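Local coordinates for protein glutathione S-transferase (Agrobacterium tumefaciens, PDB 2YCD) that probably conjugates glutathione to electrophilic compounds, as other members of the glutathione transferase superfamily do, and may serve in herbicide detoxification, at residues Thr18-Glu23 with Gly71-Tyr76; Leu42-Gln47 with Arg210-Arg215; Leu127-Val132 with Ala147-Gln152. One frame throughout, in Å; residues are numbered along the deposited sequence.

Contact 1: Thr18-Glu23 with Gly71-Tyr76; sequences TITVFE and GQIPSY. With GTB (S-(p-nitrobenzyl)glutathione), chain B.
Ile73 reaches Thr20 and Phe22 with its branches spread apart. Its CB lies 3.7 Å from the carbonyl O of Thr20, CG2 turns to OG1 of Thr20, and CG1, set between backbone N and carbonyl carbon (chi1 64°), rises over one face of the Phe22 ring in a CH-pi contact 4.2 Å from the centroid. The terminal CD1 continues to CE2 of Phe22, next to CB2 of the bound S-(p-nitrobenzyl)glutathione, and Met59 of helix 56-59 packs on both side chains. Further along, Thr20 N donates to Ser75 O, and Ser75 N returns a bond of 2.8 Å to Thr20 OG1 and not to Thr20 O, which is buried here without a partner in the model. The peptide before Pro74 is cis, the cis-proline turn of the thioredoxin-like glutathione-binding domain, and it leaves the backbone of Ile73 facing the ligand. Ile73 N donates to O2 of the ligand at 2.9 Å, while Ile73 O accepts from N2 at 2.8 Å, a two-way, strand-like grip on the peptide. Gln72 NE2 adds a bond of 2.9 Å to GTB O31, a carboxylate oxygen of the ligand. Where strands 18-22 and 75-78 run antiparallel, Ile19 and Tyr76 form a non-hydrogen-bonded pair.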
loop_
_atom_site.group_PDB
_atom_site.type_symbol
_atom_site.label_atom_id
_atom_site.label_comp_id
_atom_site.label_asym_id
_atom_site.label_seq_id
_atom_site.Cartn_x
_atom_site.Cartn_y
_atom_site.Cartn_z
ATOM N N THR A 18 22.034 5.883 -1.258
ATOM C CA THR A 18 21.721 7.034 -2.088
ATOM C C THR A 18 20.253 6.938 -2.521
ATOM O O THR A 18 19.812 5.893 -2.998
ATOM C CB THR A 18 22.614 7.082 -3.341
ATOM O OG1 THR A 18 23.978 7.197 -2.916
ATOM C CG2 THR A 18 22.246 8.282 -4.218
ATOM N N ILE A 19 19.501 8.013 -2.330
ATOM C CA ILE A 19 18.101 8.031 -2.727
ATOM C C ILE A 19 17.842 9.048 -3.828
ATOM O O ILE A 19 18.498 10.094 -3.897
ATOM C CB ILE A 19 17.177 8.279 -1.536
ATOM C CG1 ILE A 19 17.334 9.695 -1.019
ATOM C CG2 ILE A 19 17.435 7.224 -0.431
ATOM C CD1 ILE A 19 16.345 10.032 0.093
ATOM N N THR A 20 16.913 8.740 -4.714
ATOM C CA THR A 20 16.561 9.702 -5.756
ATOM C C THR A 20 15.437 10.613 -5.292
ATOM O O THR A 20 14.524 10.190 -4.559
ATOM C CB THR A 20 16.147 9.016 -7.060
ATOM O OG1 THR A 20 15.122 8.053 -6.765
ATOM C CG2 THR A 20 17.349 8.324 -7.738
ATOM N N VAL A 21 15.516 11.873 -5.713
ATOM C CA VAL A 21 14.584 12.924 -5.291
ATOM C C VAL A 21 14.374 13.869 -6.471
ATOM O O VAL A 21 15.154 13.839 -7.423
ATOM C CB VAL A 21 15.129 13.740 -4.089
ATOM C CG1 VAL A 21 15.518 12.809 -2.936
ATOM C CG2 VAL A 21 16.321 14.623 -4.504
ATOM N N PHE A 22 13.316 14.676 -6.435
ATOM C CA PHE A 22 13.115 15.695 -7.471
ATOM C C PHE A 22 14.217 16.752 -7.381
ATOM O O PHE A 22 14.545 17.230 -6.293
ATOM C CB PHE A 22 11.785 16.445 -7.279
ATOM C CG PHE A 22 10.543 15.655 -7.604
ATOM C CD1 PHE A 22 10.202 15.367 -8.919
ATOM C CD2 PHE A 22 9.669 15.295 -6.592
ATOM C CE1 PHE A 22 9.029 14.683 -9.216
ATOM C CE2 PHE A 22 8.496 14.603 -6.874
ATOM C CZ PHE A 22 8.171 14.297 -8.185
ATOM N N GLU A 23 14.765 17.145 -8.525
ATOM C CA GLU A 23 15.589 18.349 -8.576
ATOM C C GLU A 23 14.758 19.591 -8.247
ATOM O O GLU A 23 15.200 20.448 -7.488
ATOM C CB GLU A 23 16.259 18.480 -9.943
ATOM C CG GLU A 23 17.265 19.615 -10.028
ATOM C CD GLU A 23 17.991 19.620 -11.353
ATOM O OE1 GLU A 23 17.306 19.573 -12.395
ATOM O OE2 GLU A 23 19.241 19.651 -11.353
ATOM N N GLY A 71 9.214 4.912 -13.302
ATOM C CA GLY A 71 9.734 6.245 -13.576
ATOM C C GLY A 71 9.412 7.277 -12.512
ATOM O O GLY A 71 9.244 8.465 -12.822
ATOM N N GLN A 72 9.331 6.831 -11.257
ATOM C CA GLN A 72 8.981 7.713 -10.157
ATOM C C GLN A 72 10.107 7.759 -9.128
ATOM O O GLN A 72 11.073 6.999 -9.211
ATOM C CB GLN A 72 7.676 7.246 -9.499
ATOM C CG GLN A 72 6.474 7.379 -10.436
ATOM C CD GLN A 72 5.155 7.285 -9.726
ATOM O OE1 GLN A 72 4.846 6.260 -9.110
ATOM N NE2 GLN A 72 4.350 8.342 -9.826
ATOM N N ILE A 73 9.973 8.651 -8.150
ATOM C CA ILE A 73 10.886 8.675 -6.994
ATOM C C ILE A 73 10.073 8.356 -5.723
ATOM O O ILE A 73 8.861 8.563 -5.691
ATOM C CB ILE A 73 11.658 10.032 -6.883
ATOM C CG1 ILE A 73 10.722 11.228 -6.631
ATOM C CG2 ILE A 73 12.476 10.292 -8.146
ATOM C CD1 ILE A 73 10.448 11.505 -5.151
ATOM N N PRO A 74 10.723 7.851 -4.670
ATOM C CA PRO A 74 12.161 7.587 -4.535
ATOM C C PRO A 74 12.590 6.161 -4.864
ATOM O O PRO A 74 11.812 5.212 -4.784
ATOM C CB PRO A 74 12.399 7.819 -3.039
ATOM C CG PRO A 74 11.111 7.352 -2.394
ATOM C CD PRO A 74 10.007 7.691 -3.378
ATOM N N SER A 75 13.853 6.013 -5.235
ATOM C CA SER A 75 14.514 4.715 -5.206
ATOM C C SER A 75 15.663 4.833 -4.220
ATOM O O SER A 75 16.011 5.942 -3.791
ATOM C CB SER A 75 15.025 4.323 -6.607
ATOM O OG SER A 75 15.965 5.259 -7.108
ATOM N N TYR A 76 16.258 3.696 -3.892
ATOM C CA TYR A 76 17.261 3.570 -2.848
ATOM C C TYR A 76 18.336 2.634 -3.384
ATOM O O TYR A 76 18.026 1.534 -3.836
ATOM C CB TYR A 76 16.578 2.964 -1.619
ATOM C CG TYR A 76 17.431 2.562 -0.434
ATOM C CD1 TYR A 76 18.108 1.339 -0.418
ATOM C CD2 TYR A 76 17.480 3.345 0.701
ATOM C CE1 TYR A 76 18.844 0.946 0.691
ATOM C CE2 TYR A 76 18.214 2.952 1.814
ATOM C CZ TYR A 76 18.887 1.760 1.800
ATOM O OH TYR A 76 19.614 1.396 2.918
HETATM N N1 GTB B . 4.174 3.775 -4.566
HETATM C CA1 GTB B . 5.301 4.680 -4.831
HETATM C C1 GTB B . 6.072 4.934 -3.560
HETATM O O11 GTB B . 5.414 5.041 -2.504
HETATM O O12 GTB B . 7.321 5.043 -3.610
HETATM C CB1 GTB B . 4.751 5.975 -5.448
HETATM C CG1 GTB B . 5.883 6.904 -5.880
HETATM C CD1 GTB B . 5.363 8.235 -6.386
HETATM O OE1 GTB B . 4.149 8.437 -6.436
HETATM N N2 GTB B . 6.283 9.131 -6.736
HETATM C CA2 GTB B . 5.931 10.464 -7.226
HETATM C C2 GTB B . 6.606 10.776 -8.525
HETATM O O2 GTB B . 7.749 10.396 -8.769
HETATM C CB2 GTB B . 6.474 11.514 -6.237
HETATM S SG2 GTB B . 5.709 11.499 -4.650
HETATM N N3 GTB B . 5.897 11.509 -9.387
HETATM C CA3 GTB B . 6.391 11.976 -10.672
HETATM C C3 GTB B . 5.758 11.299 -11.853
HETATM O O31 GTB B . 4.823 10.495 -11.672
HETATM O O32 GTB B . 6.225 11.593 -12.977
HETATM C "C'" GTB B . 4.041 12.024 -4.905
HETATM C "C1'" GTB B . 3.854 13.499 -4.662
HETATM C "C2'" GTB B . 3.926 14.392 -5.718
HETATM C "C3'" GTB B . 3.744 15.755 -5.486
HETATM C "C4'" GTB B . 3.486 16.213 -4.196
HETATM N N41 GTB B . 3.292 17.587 -3.964
HETATM O O41 GTB B . 2.958 18.003 -2.857
HETATM O O42 GTB B . 3.447 18.364 -4.887
HETATM C "C5'" GTB B . 3.406 15.310 -3.145
HETATM C "C6'" GTB B . 3.585 13.949 -3.375
HETATM O O HOH W 1 18.565 5.404 -5.746
HETATM O O HOH W 2 13.824 6.755 -8.511
#

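Contact 2: Leu42-Gln47 with Arg210-Arg215; sequences LEEVGQ and RPAFKR. With PO4 (phosphate ion), chain C.
Glu43 and Ala212 bring the last turn of helix 35-45 against the first turn of helix 211-225, their CA atoms 5.0 Å apart. A helix of the thioredoxin-like domain here meets the C-terminal helix of the chain. Helix 35-45 closes in a Schellman motif: Gly46 has positive phi as the C-prime residue, Gln47 N bonds back to Leu42 O, and a weak bond joins Gly46 N to Glu43 O. Arg210 holds the N-cap position of the other helix. The small CB of Ala212 lets the helices come close, resting 3.7 Å from Glu43 CB and 3.4 Å from Glu44 OE2, with Trp40 packed on it as well. A salt bridge lies to each side. Arg210 grips Glu44 side-on: NE donates almost straight to OE2 (178°) and NH2 to OE1, both on the syn side but somewhat out of the carboxylate plane, the carboxylate and guanidinium planes being 30° apart. OE2 also accepts from Trp40 NE1 and from a water held by Ala212 N, a set of donors that would probably stabilise the charged form of Glu44. The outer nitrogens of Arg210, NH1 and NH2, hold a phosphate ion, probably from the crystallisation liquor, and Phe174 makes a cation-pi contact with the same arginine. Arg215 splits its grip on Glu43 between side chain and backbone: NE meets OE1 at 2.7 Å from above the carboxylate plane, while NH2 reaches the backbone O of Glu43 at 3.0 Å, standing above that carbonyl's plane.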
loop_
_atom_site.group_PDB
_atom_site.type_symbol
_atom_site.label_atom_id
_atom_site.label_comp_id
_atom_site.label_asym_id
_atom_site.label_seq_id
_atom_site.Cartn_x
_atom_site.Cartn_y
_atom_site.Cartn_z
ATOM N N LEU A 42 15.801 7.367 7.783
ATOM C CA LEU A 42 17.272 7.403 7.872
ATOM C C LEU A 42 17.749 8.282 9.027
ATOM O O LEU A 42 18.672 7.908 9.754
ATOM C CB LEU A 42 17.883 7.855 6.540
ATOM C CG LEU A 42 17.657 6.875 5.378
ATOM C CD1 LEU A 42 17.871 7.546 4.028
ATOM C CD2 LEU A 42 18.556 5.639 5.520
ATOM N N GLU A 43 17.122 9.438 9.209
ATOM C CA GLU A 43 17.508 10.305 10.322
ATOM C C GLU A 43 17.174 9.714 11.696
ATOM O O GLU A 43 17.952 9.889 12.645
ATOM C CB GLU A 43 16.903 11.694 10.144
ATOM C CG GLU A 43 17.548 12.504 8.995
ATOM C CD GLU A 43 18.987 12.894 9.290
ATOM O OE1 GLU A 43 19.445 12.725 10.433
ATOM O OE2 GLU A 43 19.657 13.383 8.354
ATOM N N GLU A 44 16.061 8.992 11.804
ATOM C CA GLU A 44 15.692 8.358 13.081
ATOM C C GLU A 44 16.717 7.309 13.491
ATOM O O GLU A 44 17.015 7.175 14.676
ATOM C CB GLU A 44 14.282 7.733 13.024
ATOM C CG GLU A 44 13.144 8.756 13.024
ATOM C CD GLU A 44 12.829 9.349 14.399
ATOM O OE1 GLU A 44 13.287 8.794 15.430
ATOM O OE2 GLU A 44 12.116 10.366 14.429
ATOM N N VAL A 45 17.264 6.580 12.519
ATOM C CA VAL A 45 18.227 5.526 12.847
ATOM C C VAL A 45 19.681 6.027 12.818
ATOM O O VAL A 45 20.601 5.280 13.177
ATOM C CB VAL A 45 18.047 4.250 11.971
ATOM C CG1 VAL A 45 16.601 3.726 12.063
ATOM C CG2 VAL A 45 18.443 4.497 10.517
ATOM N N GLY A 46 19.896 7.282 12.424
ATOM C CA GLY A 46 21.230 7.864 12.426
ATOM C C GLY A 46 22.104 7.339 11.297
ATOM O O GLY A 46 23.316 7.204 11.448
ATOM N N GLN A 47 21.495 7.042 10.154
ATOM C CA GLN A 47 22.241 6.592 8.976
ATOM C C GLN A 47 22.510 7.741 7.994
ATOM O O GLN A 47 21.578 8.248 7.369
ATOM C CB GLN A 47 21.462 5.490 8.261
ATOM C CG GLN A 47 22.062 5.091 6.920
ATOM C CD GLN A 47 23.398 4.420 7.085
ATOM O OE1 GLN A 47 23.494 3.376 7.731
ATOM N NE2 GLN A 47 24.444 5.024 6.524
ATOM N N ARG A 210 9.778 15.972 16.300
ATOM C CA ARG A 210 10.950 15.136 16.548
ATOM C C ARG A 210 12.185 15.676 15.813
ATOM O O ARG A 210 12.101 16.102 14.665
ATOM C CB ARG A 210 10.661 13.693 16.136
ATOM C CG ARG A 210 9.544 13.054 16.953
ATOM C CD ARG A 210 9.226 11.631 16.487
ATOM N NE ARG A 210 10.344 10.700 16.661
ATOM C CZ ARG A 210 10.573 9.989 17.766
ATOM N NH1 ARG A 210 9.773 10.104 18.824
ATOM N NH2 ARG A 210 11.613 9.173 17.838
ATOM N N PRO A 211 13.361 15.643 16.455
ATOM C CA PRO A 211 14.550 16.191 15.785
ATOM C C PRO A 211 14.886 15.528 14.452
ATOM O O PRO A 211 15.365 16.216 13.538
ATOM C CB PRO A 211 15.679 15.957 16.807
ATOM C CG PRO A 211 14.973 15.769 18.113
ATOM C CD PRO A 211 13.629 15.193 17.830
ATOM N N ALA A 212 14.648 14.222 14.327
ATOM C CA ALA A 212 14.903 13.561 13.038
ATOM C C ALA A 212 13.978 14.080 11.944
ATOM O O ALA A 212 14.380 14.137 10.783
ATOM C CB ALA A 212 14.754 12.039 13.170
ATOM N N PHE A 213 12.735 14.414 12.296
ATOM C CA PHE A 213 11.831 14.984 11.307
ATOM C C PHE A 213 12.408 16.313 10.798
ATOM O O PHE A 213 12.432 16.565 9.587
ATOM C CB PHE A 213 10.434 15.236 11.879
ATOM C CG PHE A 213 9.473 15.828 10.869
ATOM C CD1 PHE A 213 9.447 17.198 10.608
ATOM C CD2 PHE A 213 8.625 14.995 10.150
ATOM C CE1 PHE A 213 8.566 17.713 9.637
ATOM C CE2 PHE A 213 7.750 15.509 9.203
ATOM C CZ PHE A 213 7.716 16.867 8.953
ATOM N N LYS A 214 12.891 17.154 11.711
ATOM C CA LYS A 214 13.437 18.448 11.329
ATOM C C LYS A 214 14.684 18.284 10.471
ATOM O O LYS A 214 14.872 19.034 9.507
ATOM C CB LYS A 214 13.748 19.295 12.568
ATOM C CG LYS A 214 14.439 20.604 12.212
ATOM C CD LYS A 214 14.521 21.556 13.388
ATOM C CE LYS A 214 15.271 22.820 12.997
ATOM N NZ LYS A 214 14.715 23.396 11.736
ATOM N N ARG A 215 15.535 17.313 10.795
ATOM C CA ARG A 215 16.725 17.106 9.963
ATOM C C ARG A 215 16.333 16.686 8.547
ATOM O O ARG A 215 16.897 17.154 7.560
ATOM C CB ARG A 215 17.699 16.098 10.589
ATOM C CG ARG A 215 18.374 16.582 11.887
ATOM C CD ARG A 215 19.472 15.658 12.369
ATOM N NE ARG A 215 19.033 14.293 12.649
ATOM C CZ ARG A 215 18.612 13.853 13.833
ATOM N NH1 ARG A 215 18.553 14.668 14.878
ATOM N NH2 ARG A 215 18.259 12.577 13.986
HETATM P P PO4 C . 11.775 8.571 21.654
HETATM O O1 PO4 C . 10.550 9.419 21.866
HETATM O O2 PO4 C . 13.002 9.462 21.659
HETATM O O3 PO4 C . 11.919 7.544 22.759
HETATM O O4 PO4 C . 11.691 7.840 20.334
HETATM O O HOH W 3 18.451 14.605 6.345
HETATM O O HOH W 4 13.711 12.223 16.249
#

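Contact 3: Leu127-Val132 with Ala147-Gln152; sequences LNFTTV and ARTKEQ
Thr149 fits against the backbone of Asn128 and Phe129, the point of nearest approach between helices 105-135 and 142-164 here. Its methyl CG2 touches Asn128 O at 3.6 Å and Val132 CG2 at 4.1 Å, while OG1, coming in across the Phe129 side chain, lies 3.5 Å from Phe129 CA and near the plane of the Phe129 ring, at its edge by CD1. Phe129 carries its CG anti to the backbone N (chi1 170°), which lays the ring alongside Lys150, the two side chains pointing the same way; CE1 is 3.9 Å from Lys150 CB, and the aliphatic chain then runs on, extended, away from helix 105-135. The two segments are antiparallel neighbours in the all-helical C-terminal domain of the glutathione transferase fold, with N-to-C directions 153° apart and axes 8.4 Å from each other. Behind the first shell, Thr149 OG1 is held by the preceding turn of its own helix, its one proton shared between, or going to one of, the carbonyl oxygens of Arg145 and Leu146. The Phe129 ring is set further by Leu146 and Leu153 of helix 142-164, by Ile193 and by the ring of Trp133, whose plane is turned about 20° from its own. At the outer margin the second subunit comes in: its Asn128 packs on Asn128 of this chain, and its Glu139 forms a salt bridge with Arg148 NH1.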
loop_
_atom_site.group_PDB
_atom_site.type_symbol
_atom_site.label_atom_id
_atom_site.label_comp_id
_atom_site.label_asym_id
_atom_site.label_seq_id
_atom_site.Cartn_x
_atom_site.Cartn_y
_atom_site.Cartn_z
ATOM N N LEU A 127 -5.872 10.662 -1.168
ATOM C CA LEU A 127 -5.526 10.981 -2.546
ATOM C C LEU A 127 -6.757 11.065 -3.449
ATOM O O LEU A 127 -6.785 11.866 -4.387
ATOM C CB LEU A 127 -4.532 9.957 -3.090
ATOM C CG LEU A 127 -3.206 9.946 -2.329
ATOM C CD1 LEU A 127 -2.204 9.040 -3.039
ATOM C CD2 LEU A 127 -2.642 11.359 -2.166
ATOM N N ASN A 128 -7.777 10.256 -3.177
ATOM C CA ASN A 128 -9.007 10.344 -3.968
ATOM C C ASN A 128 -9.594 11.749 -3.820
ATOM O O ASN A 128 -10.078 12.336 -4.791
ATOM C CB ASN A 128 -10.027 9.263 -3.575
ATOM C CG ASN A 128 -9.635 7.885 -4.068
ATOM O OD1 ASN A 128 -8.779 7.741 -4.941
ATOM N ND2 ASN A 128 -10.256 6.866 -3.499
ATOM N N PHE A 129 -9.494 12.296 -2.616
ATOM C CA PHE A 129 -9.934 13.659 -2.347
ATOM C C PHE A 129 -9.024 14.728 -2.932
ATOM O O PHE A 129 -9.498 15.625 -3.645
ATOM C CB PHE A 129 -10.107 13.877 -0.843
ATOM C CG PHE A 129 -10.338 15.315 -0.464
ATOM C CD1 PHE A 129 -11.585 15.907 -0.633
ATOM C CD2 PHE A 129 -9.305 16.069 0.047
ATOM C CE1 PHE A 129 -11.791 17.240 -0.286
ATOM C CE2 PHE A 129 -9.495 17.398 0.383
ATOM C CZ PHE A 129 -10.744 17.979 0.217
ATOM N N THR A 130 -7.725 14.658 -2.660
ATOM C CA THR A 130 -6.840 15.740 -3.103
ATOM C C THR A 130 -6.696 15.787 -4.628
ATOM O O THR A 130 -6.467 16.861 -5.199
ATOM C CB THR A 130 -5.455 15.690 -2.408
ATOM O OG1 THR A 130 -4.792 14.477 -2.764
ATOM C CG2 THR A 130 -5.615 15.772 -0.899
ATOM N N THR A 131 -6.859 14.647 -5.293
ATOM C CA THR A 131 -6.809 14.601 -6.747
ATOM C C THR A 131 -7.953 15.422 -7.356
ATOM O O THR A 131 -7.730 16.245 -8.256
ATOM C CB THR A 131 -6.853 13.156 -7.268
ATOM O OG1 THR A 131 -5.623 12.500 -6.927
ATOM C CG2 THR A 131 -7.025 13.128 -8.794
ATOM N N VAL A 132 -9.173 15.204 -6.866
ATOM C CA VAL A 132 -10.321 15.985 -7.308
ATOM C C VAL A 132 -10.145 17.445 -6.902
ATOM O O VAL A 132 -10.343 18.359 -7.715
ATOM C CB VAL A 132 -11.636 15.436 -6.715
ATOM C CG1 VAL A 132 -12.820 16.299 -7.174
ATOM C CG2 VAL A 132 -11.840 13.983 -7.129
ATOM N N ALA A 147 -17.475 16.509 -3.161
ATOM C CA ALA A 147 -18.296 16.207 -1.993
ATOM C C ALA A 147 -18.278 14.714 -1.673
ATOM O O ALA A 147 -18.194 14.330 -0.502
ATOM C CB ALA A 147 -19.729 16.714 -2.183
ATOM N N ARG A 148 -18.334 13.882 -2.706
ATOM C CA ARG A 148 -18.327 12.435 -2.510
ATOM C C ARG A 148 -17.020 11.944 -1.909
ATOM O O ARG A 148 -17.022 11.195 -0.929
ATOM C CB ARG A 148 -18.621 11.701 -3.817
ATOM C CG ARG A 148 -20.013 11.985 -4.344
ATOM C CD ARG A 148 -20.361 11.125 -5.538
ATOM N NE ARG A 148 -21.713 11.407 -6.015
ATOM C CZ ARG A 148 -22.316 10.737 -6.992
ATOM N NH1 ARG A 148 -21.682 9.741 -7.600
ATOM N NH2 ARG A 148 -23.549 11.063 -7.363
ATOM N N THR A 149 -15.897 12.358 -2.488
ATOM C CA THR A 149 -14.608 11.909 -1.958
ATOM C C THR A 149 -14.379 12.487 -0.568
ATOM O O THR A 149 -13.797 11.834 0.293
ATOM C CB THR A 149 -13.427 12.263 -2.884
ATOM O OG1 THR A 149 -13.363 13.682 -3.075
ATOM C CG2 THR A 149 -13.570 11.578 -4.234
ATOM N N LYS A 150 -14.851 13.708 -0.324
ATOM C CA LYS A 150 -14.700 14.295 1.003
ATOM C C LYS A 150 -15.474 13.499 2.055
ATOM O O LYS A 150 -14.981 13.268 3.166
ATOM C CB LYS A 150 -15.111 15.780 1.023
ATOM C CG LYS A 150 -14.722 16.509 2.315
ATOM C CD LYS A 150 -15.195 17.958 2.324
ATOM C CE LYS A 150 -14.734 18.657 3.596
ATOM N NZ LYS A 150 -15.086 20.105 3.609
ATOM N N GLU A 151 -16.684 13.074 1.709
ATOM C CA GLU A 151 -17.476 12.281 2.650
ATOM C C GLU A 151 -16.772 10.970 3.014
ATOM O O GLU A 151 -16.696 10.605 4.186
ATOM C CB GLU A 151 -18.870 12.013 2.084
ATOM C CG GLU A 151 -19.778 11.209 3.008
ATOM C CD GLU A 151 -21.136 10.918 2.381
ATOM O OE1 GLU A 151 -21.328 11.234 1.188
ATOM O OE2 GLU A 151 -22.011 10.374 3.085
ATOM N N GLN A 152 -16.239 10.276 2.018
ATOM C CA GLN A 152 -15.507 9.042 2.284
ATOM C C GLN A 152 -14.242 9.295 3.117
ATOM O O GLN A 152 -13.897 8.500 4.008
ATOM C CB GLN A 152 -15.165 8.330 0.975
ATOM C CG GLN A 152 -14.374 7.059 1.176
ATOM C CD GLN A 152 -15.102 6.037 2.047
ATOM O OE1 GLN A 152 -14.579 5.591 3.070
ATOM N NE2 GLN A 152 -16.307 5.660 1.639
#

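From the N terminus, strand 18-22 opens contact 1, and helix 35-45 opens contact 2 before residues 71-76 return to close the first loop, so contacts 1 and 2 cross along the chain. Contact 1 joins strands within the thioredoxin-like domain beside the glutathione site. Contact 2 stays open through the helices of the C-terminal domain and closes only at helix 211-225, linking the two domains. Nested within that long loop, and in series after contact 1, contact 3 is a short closure between consecutive helices 105-135 and 142-164. Contacts 2 and 3 lie on opposite sides of the chain's centre, their centres about 32 Å apart.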